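Local coordinates for protein mannan endo-1,4-beta-mannosidase (PDB 4OOU) that hydrolyses internal beta-1,4 linkages in mannan backbones, releasing mostly short manno-oligosaccharides from substrates such as locust bean gum and konjac, at residues A[252-257]-A[289-294]; A[279-282]-A[287-290]. All blocks are in the same frame, centred on the assembly; numbering follows the deposited sequence.

Contact 1: A[252-257]-A[289-294]; sequences FGYRNH and NQNAPF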
loop_
_atom_site.group_PDB
_atom_site.type_symbol
_atom_site.label_atom_id
_atom_site.label_comp_id
_atom_site.label_asym_id
_atom_site.label_seq_id
_atom_site.Cartn_x
_atom_site.Cartn_y
_atom_site.Cartn_z
ATOM N N PHE A 252 6.550 -4.312 22.024
ATOM C CA PHE A 252 6.781 -5.782 22.052
ATOM C C PHE A 252 8.210 -6.254 21.790
ATOM O O PHE A 252 8.417 -7.453 21.509
ATOM C CB PHE A 252 5.870 -6.480 21.043
ATOM C CG PHE A 252 4.410 -6.114 21.183
ATOM C CD1 PHE A 252 3.657 -6.606 22.249
ATOM C CD2 PHE A 252 3.786 -5.308 20.248
ATOM C CE1 PHE A 252 2.310 -6.309 22.385
ATOM C CE2 PHE A 252 2.440 -5.008 20.375
ATOM C CZ PHE A 252 1.699 -5.511 21.443
ATOM N N GLY A 253 9.175 -5.326 21.894
ATOM C CA GLY A 253 10.568 -5.579 21.509
ATOM C C GLY A 253 10.846 -5.555 20.014
ATOM O O GLY A 253 11.965 -5.788 19.571
ATOM N N TYR A 254 9.820 -5.263 19.221
ATOM C CA TYR A 254 9.981 -5.149 17.787
ATOM C C TYR A 254 10.517 -3.764 17.458
ATOM O O TYR A 254 10.691 -2.925 18.348
ATOM C CB TYR A 254 8.636 -5.299 17.114
ATOM C CG TYR A 254 7.841 -6.504 17.504
ATOM C CD1 TYR A 254 8.467 -7.712 17.894
ATOM C CD2 TYR A 254 6.453 -6.479 17.418
ATOM C CE1 TYR A 254 7.722 -8.824 18.215
ATOM C CE2 TYR A 254 5.706 -7.593 17.721
ATOM C CZ TYR A 254 6.344 -8.763 18.125
ATOM O OH TYR A 254 5.569 -9.859 18.452
ATOM N N ARG A 255 10.727 -3.514 16.173
ATOM C CA ARG A 255 11.249 -2.241 15.713
ATOM C C ARG A 255 10.371 -1.652 14.625
ATOM O O ARG A 255 9.979 -2.350 13.706
ATOM C CB ARG A 255 12.659 -2.465 15.174
ATOM C CG ARG A 255 13.365 -1.223 14.644
ATOM C CD ARG A 255 13.835 -0.289 15.747
ATOM N NE ARG A 255 14.513 -1.001 16.837
ATOM C CZ ARG A 255 14.168 -0.941 18.126
ATOM N NH1 ARG A 255 13.142 -0.190 18.536
ATOM N NH2 ARG A 255 14.863 -1.646 19.017
ATOM N N ASN A 256 10.052 -0.372 14.739
ATOM C CA ASN A 256 9.385 0.367 13.663
ATOM C C ASN A 256 10.474 0.909 12.743
ATOM O O ASN A 256 11.072 1.942 13.030
ATOM C CB ASN A 256 8.543 1.516 14.245
ATOM C CG ASN A 256 7.793 2.324 13.184
ATOM O OD1 ASN A 256 7.916 2.105 11.963
ATOM N ND2 ASN A 256 7.008 3.289 13.657
ATOM N N HIS A 257 10.717 0.224 11.627
ATOM C CA HIS A 257 11.781 0.625 10.727
ATOM C C HIS A 257 11.450 1.759 9.794
ATOM O O HIS A 257 12.329 2.172 9.056
ATOM C CB HIS A 257 12.251 -0.552 9.874
ATOM C CG HIS A 257 13.165 -1.470 10.595
ATOM N ND1 HIS A 257 12.715 -2.566 11.296
ATOM C CD2 HIS A 257 14.508 -1.449 10.745
ATOM C CE1 HIS A 257 13.744 -3.193 11.838
ATOM N NE2 HIS A 257 14.848 -2.532 11.524
ATOM N N ASN A 289 0.379 -14.646 14.741
ATOM C CA ASN A 289 1.491 -14.183 15.587
ATOM C C ASN A 289 0.998 -13.635 16.958
ATOM O O ASN A 289 -0.134 -13.217 17.091
ATOM C CB ASN A 289 2.303 -13.101 14.864
ATOM C CG ASN A 289 3.032 -13.612 13.630
ATOM O OD1 ASN A 289 3.087 -14.818 13.331
ATOM N ND2 ASN A 289 3.607 -12.679 12.906
ATOM N N GLN A 290 1.862 -13.665 17.969
ATOM C CA GLN A 290 1.516 -13.233 19.331
ATOM C C GLN A 290 0.785 -11.887 19.402
ATOM O O GLN A 290 -0.286 -11.757 20.016
ATOM C CB GLN A 290 2.797 -13.115 20.180
ATOM C CG GLN A 290 2.875 -14.104 21.313
ATOM C CD GLN A 290 1.640 -14.012 22.177
ATOM O OE1 GLN A 290 1.453 -13.017 22.881
ATOM N NE2 GLN A 290 0.756 -15.020 22.090
ATOM N N ASN A 291 1.396 -10.883 18.787
ATOM C CA ASN A 291 0.910 -9.523 18.895
ATOM C C ASN A 291 0.560 -9.001 17.512
ATOM O O ASN A 291 0.821 -7.848 17.181
ATOM C CB ASN A 291 1.959 -8.664 19.585
ATOM C CG ASN A 291 2.454 -9.296 20.880
ATOM O OD1 ASN A 291 1.653 -9.643 21.762
ATOM N ND2 ASN A 291 3.783 -9.460 20.999
ATOM N N ALA A 292 -0.042 -9.883 16.720
ATOM C CA ALA A 292 -0.521 -9.548 15.401
ATOM C C ALA A 292 -1.799 -8.736 15.538
ATOM O O ALA A 292 -2.403 -8.681 16.606
ATOM C CB ALA A 292 -0.734 -10.805 14.566
ATOM N N PRO A 293 -2.187 -8.050 14.483
ATOM C CA PRO A 293 -3.234 -7.035 14.612
ATOM C C PRO A 293 -4.601 -7.482 15.146
ATOM O O PRO A 293 -5.220 -6.723 15.907
ATOM C CB PRO A 293 -3.380 -6.520 13.180
ATOM C CG PRO A 293 -2.009 -6.596 12.674
ATOM C CD PRO A 293 -1.431 -7.875 13.245
ATOM N N PHE A 294 -5.071 -8.671 14.728
ATOM C CA PHE A 294 -6.361 -9.196 15.175
ATOM C C PHE A 294 -6.206 -9.886 16.520
ATOM O O PHE A 294 -7.199 -10.310 17.101
ATOM C CB PHE A 294 -7.011 -10.137 14.144
ATOM C CG PHE A 294 -7.472 -9.436 12.896
ATOM C CD1 PHE A 294 -8.566 -8.597 12.926
ATOM C CD2 PHE A 294 -6.785 -9.589 11.684
ATOM C CE1 PHE A 294 -8.976 -7.915 11.768
ATOM C CE2 PHE A 294 -7.183 -8.911 10.529
ATOM C CZ PHE A 294 -8.286 -8.071 10.568
HETATM O O HOH W 1 3.495 -10.698 16.995
#
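Asn291 lies over one face of the Phe252 ring, the two side chains arriving from opposite directions. Its CB sits 3.5 Å from the centroid of the Phe252 ring, only 5° off the ring normal, a CH-pi contact over the centre of the face. From there the amide spreads toward one side of the ring, with Asn291 CG 3.2 Å from Phe252 CD1, and the two planes stack within 13° of each other. The first torsion, with CG beside the backbone N, lays the amide over Phe252, and the Tyr254 ring lies oblique to it, 48° from its plane. Phe252 CB in turn rests 3.5 Å above the plane of the Tyr254 ring, near its rim, so the Phe252 and Tyr254 side chains pack against each other beside Asn291. A water, 2.7 Å from Tyr254 OH, accepts a bond from Asn291 N within the type I turn 289-292. A glycine here would remove the whole side chain and would probably leave this face of Phe252 without its stacked partner. The Tyr254 side chain lies about 6 Å from that of the substrate-binding Gln204. With Phe252 exposed, this surface contact rests largely on an amide–aromatic stack and a bridging water, with no salt bridge.

Contact 2: A[279-282]-A[287-290]; sequences MHTY and KWNQ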
loop_
_atom_site.group_PDB
_atom_site.type_symbol
_atom_site.label_atom_id
_atom_site.label_comp_id
_atom_site.label_asym_id
_atom_site.label_seq_id
_atom_site.Cartn_x
_atom_site.Cartn_y
_atom_site.Cartn_z
ATOM N N MET A 279 0.331 -2.603 8.184
ATOM C CA MET A 279 0.769 -3.967 8.403
ATOM C C MET A 279 -0.103 -4.912 7.590
ATOM O O MET A 279 -1.245 -4.596 7.260
ATOM C CB MET A 279 0.697 -4.287 9.882
ATOM C CG MET A 279 1.567 -3.396 10.761
ATOM S SD MET A 279 1.055 -3.398 12.491
ATOM C CE MET A 279 2.282 -2.293 13.186
ATOM N N HIS A 280 0.473 -6.030 7.198
ATOM C CA HIS A 280 -0.282 -7.125 6.588
ATOM C C HIS A 280 -0.315 -8.257 7.575
ATOM O O HIS A 280 0.595 -8.365 8.323
ATOM C CB HIS A 280 0.433 -7.644 5.355
ATOM C CG HIS A 280 0.600 -6.628 4.284
ATOM N ND1 HIS A 280 1.446 -6.815 3.220
ATOM C CD2 HIS A 280 0.039 -5.415 4.116
ATOM C CE1 HIS A 280 1.378 -5.769 2.422
ATOM N NE2 HIS A 280 0.537 -4.900 2.950
ATOM N N THR A 281 -1.317 -9.136 7.560
ATOM C CA THR A 281 -1.357 -10.172 8.586
ATOM C C THR A 281 -2.049 -11.468 8.155
ATOM O O THR A 281 -3.158 -11.464 7.610
ATOM C CB THR A 281 -1.937 -9.612 9.911
ATOM O OG1 THR A 281 -1.606 -10.489 11.003
ATOM C CG2 THR A 281 -3.424 -9.407 9.802
ATOM N N TYR A 282 -1.351 -12.568 8.423
ATOM C CA TYR A 282 -1.764 -13.896 8.059
ATOM C C TYR A 282 -1.368 -14.910 9.174
ATOM O O TYR A 282 -0.241 -14.901 9.692
ATOM C CB TYR A 282 -1.091 -14.280 6.723
ATOM C CG TYR A 282 -1.404 -13.386 5.525
ATOM C CD1 TYR A 282 -2.529 -13.590 4.751
ATOM C CD2 TYR A 282 -0.550 -12.368 5.149
ATOM C CE1 TYR A 282 -2.814 -12.785 3.659
ATOM C CE2 TYR A 282 -0.832 -11.552 4.051
ATOM C CZ TYR A 282 -1.972 -11.765 3.316
ATOM O OH TYR A 282 -2.254 -10.961 2.229
ATOM N N LYS A 287 -2.840 -20.209 13.341
ATOM C CA LYS A 287 -2.486 -19.411 14.519
ATOM C C LYS A 287 -1.821 -18.106 14.154
ATOM O O LYS A 287 -0.823 -18.088 13.464
ATOM C CB LYS A 287 -1.591 -20.197 15.469
ATOM N N TRP A 288 -2.416 -17.005 14.598
ATOM C CA TRP A 288 -1.826 -15.681 14.467
ATOM C C TRP A 288 -0.459 -15.579 15.172
ATOM O O TRP A 288 -0.178 -16.306 16.105
ATOM C CB TRP A 288 -2.736 -14.622 15.109
ATOM C CG TRP A 288 -4.070 -14.393 14.480
ATOM C CD1 TRP A 288 -5.279 -14.553 15.076
ATOM C CD2 TRP A 288 -4.340 -13.911 13.162
ATOM N NE1 TRP A 288 -6.298 -14.221 14.207
ATOM C CE2 TRP A 288 -5.746 -13.825 13.027
ATOM C CE3 TRP A 288 -3.539 -13.536 12.087
ATOM C CZ2 TRP A 288 -6.358 -13.399 11.867
ATOM C CZ3 TRP A 288 -4.156 -13.117 10.932
ATOM C CH2 TRP A 288 -5.550 -13.056 10.828
ATOM N N ASN A 289 0.379 -14.646 14.741
ATOM C CA ASN A 289 1.491 -14.183 15.587
ATOM C C ASN A 289 0.998 -13.635 16.958
ATOM O O ASN A 289 -0.134 -13.217 17.091
ATOM C CB ASN A 289 2.303 -13.101 14.864
ATOM C CG ASN A 289 3.032 -13.612 13.630
ATOM O OD1 ASN A 289 3.087 -14.818 13.331
ATOM N ND2 ASN A 289 3.607 -12.679 12.906
ATOM N N GLN A 290 1.862 -13.665 17.969
ATOM C CA GLN A 290 1.516 -13.233 19.331
ATOM C C GLN A 290 0.785 -11.887 19.402
ATOM O O GLN A 290 -0.286 -11.757 20.016
ATOM C CB GLN A 290 2.797 -13.115 20.180
ATOM C CG GLN A 290 2.875 -14.104 21.313
ATOM C CD GLN A 290 1.640 -14.012 22.177
ATOM O OE1 GLN A 290 1.453 -13.017 22.881
ATOM N NE2 GLN A 290 0.756 -15.020 22.090
HETATM O O HOH W 2 0.272 -13.010 12.185
#
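Trp288 brings the CE3–CZ3 side of its indole up to Thr281 and to the backbone that follows it, the two side chains crossing at about a right angle. This is the close-packed half of the contact. Trp288 CZ3 lies 3.7 Å from Thr281 OG1 and 3.9 Å from Thr281 CG2, touching both branches of the threonine. The main chain adds to this, with Tyr282 C 3.8 Å from Trp288 CZ3. Thr281 OG1 stands anti to its own nitrogen (chi1 -163°), which brings the hydroxyl within reach of both the indole and a bound water. No direct hydrogen bond joins the segments; here the packing is by van der Waals contact alone. The indole is held at its far side too, where NE1 bonds to Glu321 OE1.

The other half is looser and is bridged by that water. It accepts a bond from Asn289 N at 3.0 Å and donates one to Tyr282 O at 3.2 Å, tying together backbones that do not reach each other directly. Its link to Thr281 OG1 is weak, at 3.4 Å. The same water lies at the indole edge, in its plane.

Tyr282, which binds substrate, directs its CB away from the 287-290 loop, and its OH bonds to Glu312 OE1, probably the nucleophile. Nearby, His280 ND1 bonds to Glu181, probably the proton donor. The segment 279-282 thus follows strand 277-281 toward the active-site mouth of the TIM barrel. That strand pairs in parallel with strand 308-313, which carries Glu312, while Trp288 packs against Thr281 from the loop that leads on to strand 308-313.

Contact 2 is buried and lies on a barrel strand and the loop that follows, whereas contact 1 lies at the surface, between two loops, and involves no regular strand or helix. Their centres are about 9 Å apart, and both use the loop between strands 277-281 and 308-313, sharing Asn289 and Gln290. They meet where Pro293 CD packs 3.4 Å from Thr281 OG1 and where Phe294 CD2 comes 3.8 Å from Trp288 CH2. Each has one bridging water, but in contact 1 it joins a side-chain hydroxyl to a backbone amide, while in contact 2 it chiefly joins two backbones. Contact 1 otherwise relies largely on a stacked aromatic ring and amide, contact 2 on an indole set against threonine and main chain.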